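Local atomic coordinates of uncharacterized protein (Pseudomonas aeruginosa UCBPP-PA14, PDB entry 3FD9), a protein that represses the type III secretion regulon, most probably by disrupting self-association and DNA binding of the transcriptional activator ExsA until the anti-antiactivator ExsC intervenes. Residues 105-110 with 214-219; 30-35 with 67-72. All coordinates share one frame; numbering follows the deposited sequence.

Interaction 1 (105-110 with 214-219); sequences LPVYGW and EVLECL
V107 and W110, one turn apart on helix 96-115, meet L216, right before helix 217-223, and L219 in its first turn, in a buried apolar packing of a helix against a helix start in this mainly helical ExsD-family protein. V107, the first residue of 105-110 to touch, points both methyls across. CG1, anti to the backbone N (chi1 163°), lies 4.1 Å from L216 CD2, whereas CG2 lies 3.6 Å from L219 CD2. That leucine methyl sits against both branches of the valine, since V107 CG1 is also 3.8 Å from L219 CD2. Both leucines meet V107 tip to tip. A turn later comes W110, whose side chain runs antiparallel to that of L216 and presents the edge of its six-membered ring to the CD2 methyl, which lies near the ring plane. L216 occupies the N-cap position of helix 217-223. The same cluster continues into helix 232-241: W239 meets W110 edge-to-face and touches both leucines, while L240 packs on V107. V107 and W110 are bridged by one methyl, L216 CD2, which lies 4.0 Å from W110 CZ3.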
loop_
_atom_site.group_PDB
_atom_site.type_symbol
_atom_site.label_atom_id
_atom_site.label_comp_id
_atom_site.label_asym_id
_atom_site.label_seq_id
_atom_site.Cartn_x
_atom_site.Cartn_y
_atom_site.Cartn_z
ATOM N N LEU A 105 12.979 7.340 -18.145
ATOM C CA LEU A 105 12.025 8.242 -17.503
ATOM C C LEU A 105 12.669 9.490 -16.877
ATOM O O LEU A 105 12.200 10.608 -17.095
ATOM C CB LEU A 105 11.181 7.492 -16.471
ATOM C CG LEU A 105 10.145 6.531 -17.036
ATOM C CD1 LEU A 105 9.216 6.093 -15.935
ATOM C CD2 LEU A 105 9.350 7.170 -18.170
ATOM N N PRO A 106 13.735 9.307 -16.083
ATOM C CA PRO A 106 14.454 10.485 -15.576
ATOM C C PRO A 106 14.966 11.368 -16.713
ATOM O O PRO A 106 14.754 12.582 -16.723
ATOM C CB PRO A 106 15.638 9.874 -14.832
ATOM C CG PRO A 106 15.139 8.520 -14.399
ATOM C CD PRO A 106 14.268 8.050 -15.534
ATOM N N VAL A 107 15.635 10.748 -17.676
ATOM C CA VAL A 107 16.193 11.470 -18.809
ATOM C C VAL A 107 15.126 12.254 -19.552
ATOM O O VAL A 107 15.362 13.383 -19.982
ATOM C CB VAL A 107 16.894 10.515 -19.783
ATOM C CG1 VAL A 107 17.090 11.178 -21.135
ATOM C CG2 VAL A 107 18.226 10.057 -19.190
ATOM N N TYR A 108 13.953 11.658 -19.710
ATOM C CA TYR A 108 12.888 12.321 -20.454
ATOM C C TYR A 108 12.328 13.496 -19.680
ATOM O O TYR A 108 11.967 14.507 -20.257
ATOM C CB TYR A 108 11.760 11.352 -20.805
ATOM C CG TYR A 108 10.716 11.984 -21.689
ATOM C CD1 TYR A 108 10.750 11.814 -23.073
ATOM C CD2 TYR A 108 9.714 12.778 -21.150
ATOM C CE1 TYR A 108 9.799 12.402 -23.893
ATOM C CE2 TYR A 108 8.765 13.371 -21.957
ATOM C CZ TYR A 108 8.812 13.179 -23.327
ATOM O OH TYR A 108 7.861 13.763 -24.127
ATOM N N GLY A 109 12.247 13.356 -18.365
ATOM C CA GLY A 109 11.814 14.459 -17.529
ATOM C C GLY A 109 12.789 15.611 -17.639
ATOM O O GLY A 109 12.401 16.773 -17.706
ATOM N N TRP A 110 14.071 15.276 -17.660
ATOM C CA TRP A 110 15.114 16.272 -17.833
ATOM C C TRP A 110 15.022 16.919 -19.218
ATOM O O TRP A 110 14.929 18.134 -19.330
ATOM C CB TRP A 110 16.489 15.646 -17.609
ATOM C CG TRP A 110 17.599 16.602 -17.787
ATOM C CD1 TRP A 110 18.157 17.403 -16.832
ATOM C CD2 TRP A 110 18.295 16.884 -19.005
ATOM N NE1 TRP A 110 19.161 18.163 -17.382
ATOM C CE2 TRP A 110 19.264 17.862 -18.717
ATOM C CE3 TRP A 110 18.195 16.403 -20.310
ATOM C CZ2 TRP A 110 20.124 18.363 -19.682
ATOM C CZ3 TRP A 110 19.051 16.903 -21.272
ATOM C CH2 TRP A 110 20.000 17.876 -20.954
ATOM N N GLU A 214 18.958 15.651 -30.775
ATOM C CA GLU A 214 20.406 15.765 -30.922
ATOM C C GLU A 214 21.075 16.003 -29.576
ATOM O O GLU A 214 22.212 15.592 -29.351
ATOM C CB GLU A 214 20.765 16.878 -31.913
ATOM C CG GLU A 214 22.023 16.606 -32.749
ATOM C CD GLU A 214 23.324 16.969 -32.030
ATOM O OE1 GLU A 214 23.473 18.139 -31.608
ATOM O OE2 GLU A 214 24.207 16.088 -31.906
ATOM N N VAL A 215 20.353 16.659 -28.677
ATOM C CA VAL A 215 20.883 17.017 -27.368
ATOM C C VAL A 215 21.046 15.805 -26.443
ATOM O O VAL A 215 21.538 15.924 -25.324
ATOM C CB VAL A 215 19.972 18.044 -26.681
ATOM C CG1 VAL A 215 18.702 17.368 -26.168
ATOM C CG2 VAL A 215 20.716 18.755 -25.544
ATOM N N LEU A 216 20.630 14.636 -26.909
ATOM C CA LEU A 216 20.714 13.433 -26.092
ATOM C C LEU A 216 21.694 12.445 -26.703
ATOM O O LEU A 216 21.840 11.325 -26.216
ATOM C CB LEU A 216 19.330 12.782 -25.934
ATOM C CG LEU A 216 18.236 13.579 -25.221
ATOM C CD1 LEU A 216 16.915 12.846 -25.289
ATOM C CD2 LEU A 216 18.604 13.846 -23.792
ATOM N N GLU A 217 22.373 12.872 -27.760
ATOM C CA GLU A 217 23.306 12.012 -28.474
ATOM C C GLU A 217 24.421 11.424 -27.609
ATOM O O GLU A 217 24.679 10.226 -27.664
ATOM C CB GLU A 217 23.913 12.757 -29.665
ATOM C CG GLU A 217 22.939 12.993 -30.819
ATOM C CD GLU A 217 22.419 11.697 -31.433
ATOM O OE1 GLU A 217 22.925 10.612 -31.063
ATOM O OE2 GLU A 217 21.504 11.765 -32.288
ATOM N N CYS A 218 25.090 12.254 -26.817
ATOM C CA CYS A 218 26.217 11.760 -26.028
ATOM C C CYS A 218 25.779 10.816 -24.908
ATOM O O CYS A 218 26.587 10.067 -24.371
ATOM C CB CYS A 218 27.107 12.904 -25.514
ATOM S SG CYS A 218 26.292 14.502 -25.393
ATOM N N LEU A 219 24.499 10.851 -24.564
ATOM C CA LEU A 219 23.925 9.811 -23.714
ATOM C C LEU A 219 23.602 8.555 -24.522
ATOM O O LEU A 219 23.879 7.437 -24.086
ATOM C CB LEU A 219 22.646 10.289 -23.042
ATOM C CG LEU A 219 21.864 9.127 -22.422
ATOM C CD1 LEU A 219 22.682 8.510 -21.295
ATOM C CD2 LEU A 219 20.483 9.556 -21.933
#

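Interaction 2 (30-35 with 67-72); sequences ARQLAL and EEVRQI
Q32 and V69 bring helix 30-39 and helix 66-76 together, a sparse helix-to-helix packing inside the helical bundle of the ExsD N-terminal domain. Their CA atoms are 7.5 Å apart, the closest such pair between 30-35 and 67-72, and each side chain leaves its backbone toward the other helix.

From CB, the Q32 chain turns so that CG lies anti to the carbonyl carbon and beside the backbone N (chi1 -69°), then runs extended across V69. CG is the first atom to meet the valine, 4.1 Å from V69 CG2. The amide carbon follows at the same spacing, with Q32 CD also 4.1 Å from V69 CG2. One methyl therefore lies against the glutamine chain from its aliphatic part to its amide, and the two side chains cross obliquely. At the tip the amide divides its bonds: OE1 accepts from the backbone N of S29, just before helix 30-39, and NE2 donates to the backbone O of L64, just before helix 66-76. Held at both polar atoms, this buried amide ties the starts of the two helices together and has its rotation fixed, with the valine methyl packed against its nitrogen end.

One turn further along, L35 adds a looser apolar touch to the other branch of V69, L35 CD2 lying 4.2 Å from V69 CG1. V69 thus faces Q32 with one methyl and L35 with the other. Beyond this pair, L35 also packs on I100 of the third subunit, so the contact lies beside a subunit interface. The nearest approach of the glutamine is made by its amide nitrogen, Q32 NE2, at 3.7 Å from V69 CG2.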
loop_
_atom_site.group_PDB
_atom_site.type_symbol
_atom_site.label_atom_id
_atom_site.label_comp_id
_atom_site.label_asym_id
_atom_site.label_seq_id
_atom_site.Cartn_x
_atom_site.Cartn_y
_atom_site.Cartn_z
ATOM N N ALA A 30 5.837 -1.656 6.139
ATOM C CA ALA A 30 5.710 -1.531 7.586
ATOM C C ALA A 30 6.795 -2.350 8.258
ATOM O O ALA A 30 7.452 -1.885 9.194
ATOM C CB ALA A 30 4.340 -1.992 8.047
ATOM N N ARG A 31 6.978 -3.576 7.771
ATOM C CA ARG A 31 8.023 -4.460 8.265
ATOM C C ARG A 31 9.385 -3.765 8.224
ATOM O O ARG A 31 10.126 -3.767 9.211
ATOM C CB ARG A 31 8.062 -5.733 7.427
ATOM C CG ARG A 31 8.816 -6.875 8.070
ATOM C CD ARG A 31 8.977 -8.047 7.116
ATOM N NE ARG A 31 9.510 -7.615 5.826
ATOM C CZ ARG A 31 10.730 -7.108 5.630
ATOM N NH1 ARG A 31 11.572 -6.949 6.649
ATOM N NH2 ARG A 31 11.110 -6.749 4.407
ATOM N N GLN A 32 9.711 -3.176 7.075
ATOM C CA GLN A 32 11.025 -2.557 6.880
ATOM C C GLN A 32 11.236 -1.373 7.799
ATOM O O GLN A 32 12.281 -1.256 8.440
ATOM C CB GLN A 32 11.220 -2.119 5.437
ATOM C CG GLN A 32 11.351 -3.288 4.483
ATOM C CD GLN A 32 11.355 -2.857 3.036
ATOM O OE1 GLN A 32 10.581 -1.984 2.635
ATOM N NE2 GLN A 32 12.234 -3.462 2.242
ATOM N N LEU A 33 10.239 -0.501 7.866
ATOM C CA LEU A 33 10.317 0.664 8.733
ATOM C C LEU A 33 10.608 0.271 10.187
ATOM O O LEU A 33 11.408 0.912 10.854
ATOM C CB LEU A 33 9.022 1.466 8.663
ATOM C CG LEU A 33 9.088 2.848 9.303
ATOM C CD1 LEU A 33 9.710 3.822 8.321
ATOM C CD2 LEU A 33 7.714 3.316 9.723
ATOM N N ALA A 34 9.975 -0.787 10.674
ATOM C CA ALA A 34 10.151 -1.189 12.064
ATOM C C ALA A 34 11.595 -1.562 12.357
ATOM O O ALA A 34 12.105 -1.306 13.446
ATOM C CB ALA A 34 9.219 -2.354 12.412
ATOM N N LEU A 35 12.250 -2.182 11.385
ATOM C CA LEU A 35 13.616 -2.630 11.582
ATOM C C LEU A 35 14.522 -1.415 11.591
ATOM O O LEU A 35 15.414 -1.285 12.429
ATOM C CB LEU A 35 14.018 -3.585 10.467
ATOM C CG LEU A 35 15.481 -4.020 10.444
ATOM C CD1 LEU A 35 15.909 -4.628 11.773
ATOM C CD2 LEU A 35 15.711 -4.990 9.287
ATOM N N GLU A 67 18.530 -5.559 0.149
ATOM C CA GLU A 67 19.848 -4.955 0.010
ATOM C C GLU A 67 19.819 -3.461 0.311
ATOM O O GLU A 67 20.700 -2.940 0.995
ATOM C CB GLU A 67 20.416 -5.217 -1.386
ATOM C CG GLU A 67 21.852 -4.744 -1.584
ATOM C CD GLU A 67 22.823 -5.336 -0.574
ATOM O OE1 GLU A 67 22.452 -6.305 0.118
ATOM O OE2 GLU A 67 23.961 -4.828 -0.473
ATOM N N GLU A 68 18.804 -2.776 -0.196
ATOM C CA GLU A 68 18.656 -1.363 0.093
ATOM C C GLU A 68 18.593 -1.158 1.598
ATOM O O GLU A 68 19.238 -0.262 2.135
ATOM C CB GLU A 68 17.421 -0.784 -0.587
ATOM C CG GLU A 68 17.578 -0.569 -2.080
ATOM C CD GLU A 68 17.779 -1.867 -2.848
ATOM O OE1 GLU A 68 16.993 -2.834 -2.643
ATOM O OE2 GLU A 68 18.725 -1.912 -3.667
ATOM N N VAL A 69 17.832 -1.992 2.293
ATOM C CA VAL A 69 17.790 -1.880 3.746
ATOM C C VAL A 69 19.176 -2.111 4.356
ATOM O O VAL A 69 19.639 -1.305 5.170
ATOM C CB VAL A 69 16.774 -2.834 4.391
ATOM C CG1 VAL A 69 16.940 -2.815 5.899
ATOM C CG2 VAL A 69 15.363 -2.441 4.010
ATOM N N ARG A 70 19.844 -3.194 3.965
ATOM C CA ARG A 70 21.157 -3.490 4.527
ATOM C C ARG A 70 22.129 -2.328 4.318
ATOM O O ARG A 70 22.799 -1.901 5.264
ATOM C CB ARG A 70 21.746 -4.784 3.958
ATOM C CG ARG A 70 22.731 -5.441 4.908
ATOM C CD ARG A 70 23.526 -6.568 4.260
ATOM N NE ARG A 70 24.827 -6.125 3.758
ATOM C CZ ARG A 70 25.198 -6.193 2.485
ATOM N NH1 ARG A 70 24.369 -6.701 1.586
ATOM N NH2 ARG A 70 26.400 -5.771 2.112
ATOM N N GLN A 71 22.194 -1.822 3.086
ATOM C CA GLN A 71 23.093 -0.725 2.743
ATOM C C GLN A 71 22.836 0.503 3.597
ATOM O O GLN A 71 23.769 1.164 4.047
ATOM C CB GLN A 71 22.981 -0.364 1.266
ATOM C CG GLN A 71 23.744 -1.313 0.346
ATOM C CD GLN A 71 25.250 -1.288 0.581
ATOM O OE1 GLN A 71 25.873 -0.219 0.591
ATOM N NE2 GLN A 71 25.843 -2.468 0.768
ATOM N N ILE A 72 21.567 0.810 3.824
ATOM C CA ILE A 72 21.211 1.895 4.724
ATOM C C ILE A 72 21.871 1.679 6.081
ATOM O O ILE A 72 22.603 2.538 6.564
ATOM C CB ILE A 72 19.693 1.991 4.911
ATOM C CG1 ILE A 72 19.042 2.465 3.618
ATOM C CG2 ILE A 72 19.363 2.937 6.049
ATOM C CD1 ILE A 72 17.544 2.425 3.634
#

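The two contacts lie on opposite sides of the chain's centre, about 32 Å apart between centres and about 15 Å between nearest atoms, and do not touch. They follow in series along the chain: interaction 2 is complete within the N-terminal domain before helix 96-115, which carries the first half of interaction 1, begins. Interaction 1 then spans the long helices 119-147 and 157-189, joining the residues before that hairpin to the C-terminal domain. The contacts share no helix within the chain. Across subunit boundaries, however, their helices meet: L35 packs on I100, on helix 96-115 of the third subunit, and L105 packs on M39, on helix 30-39 of the second subunit.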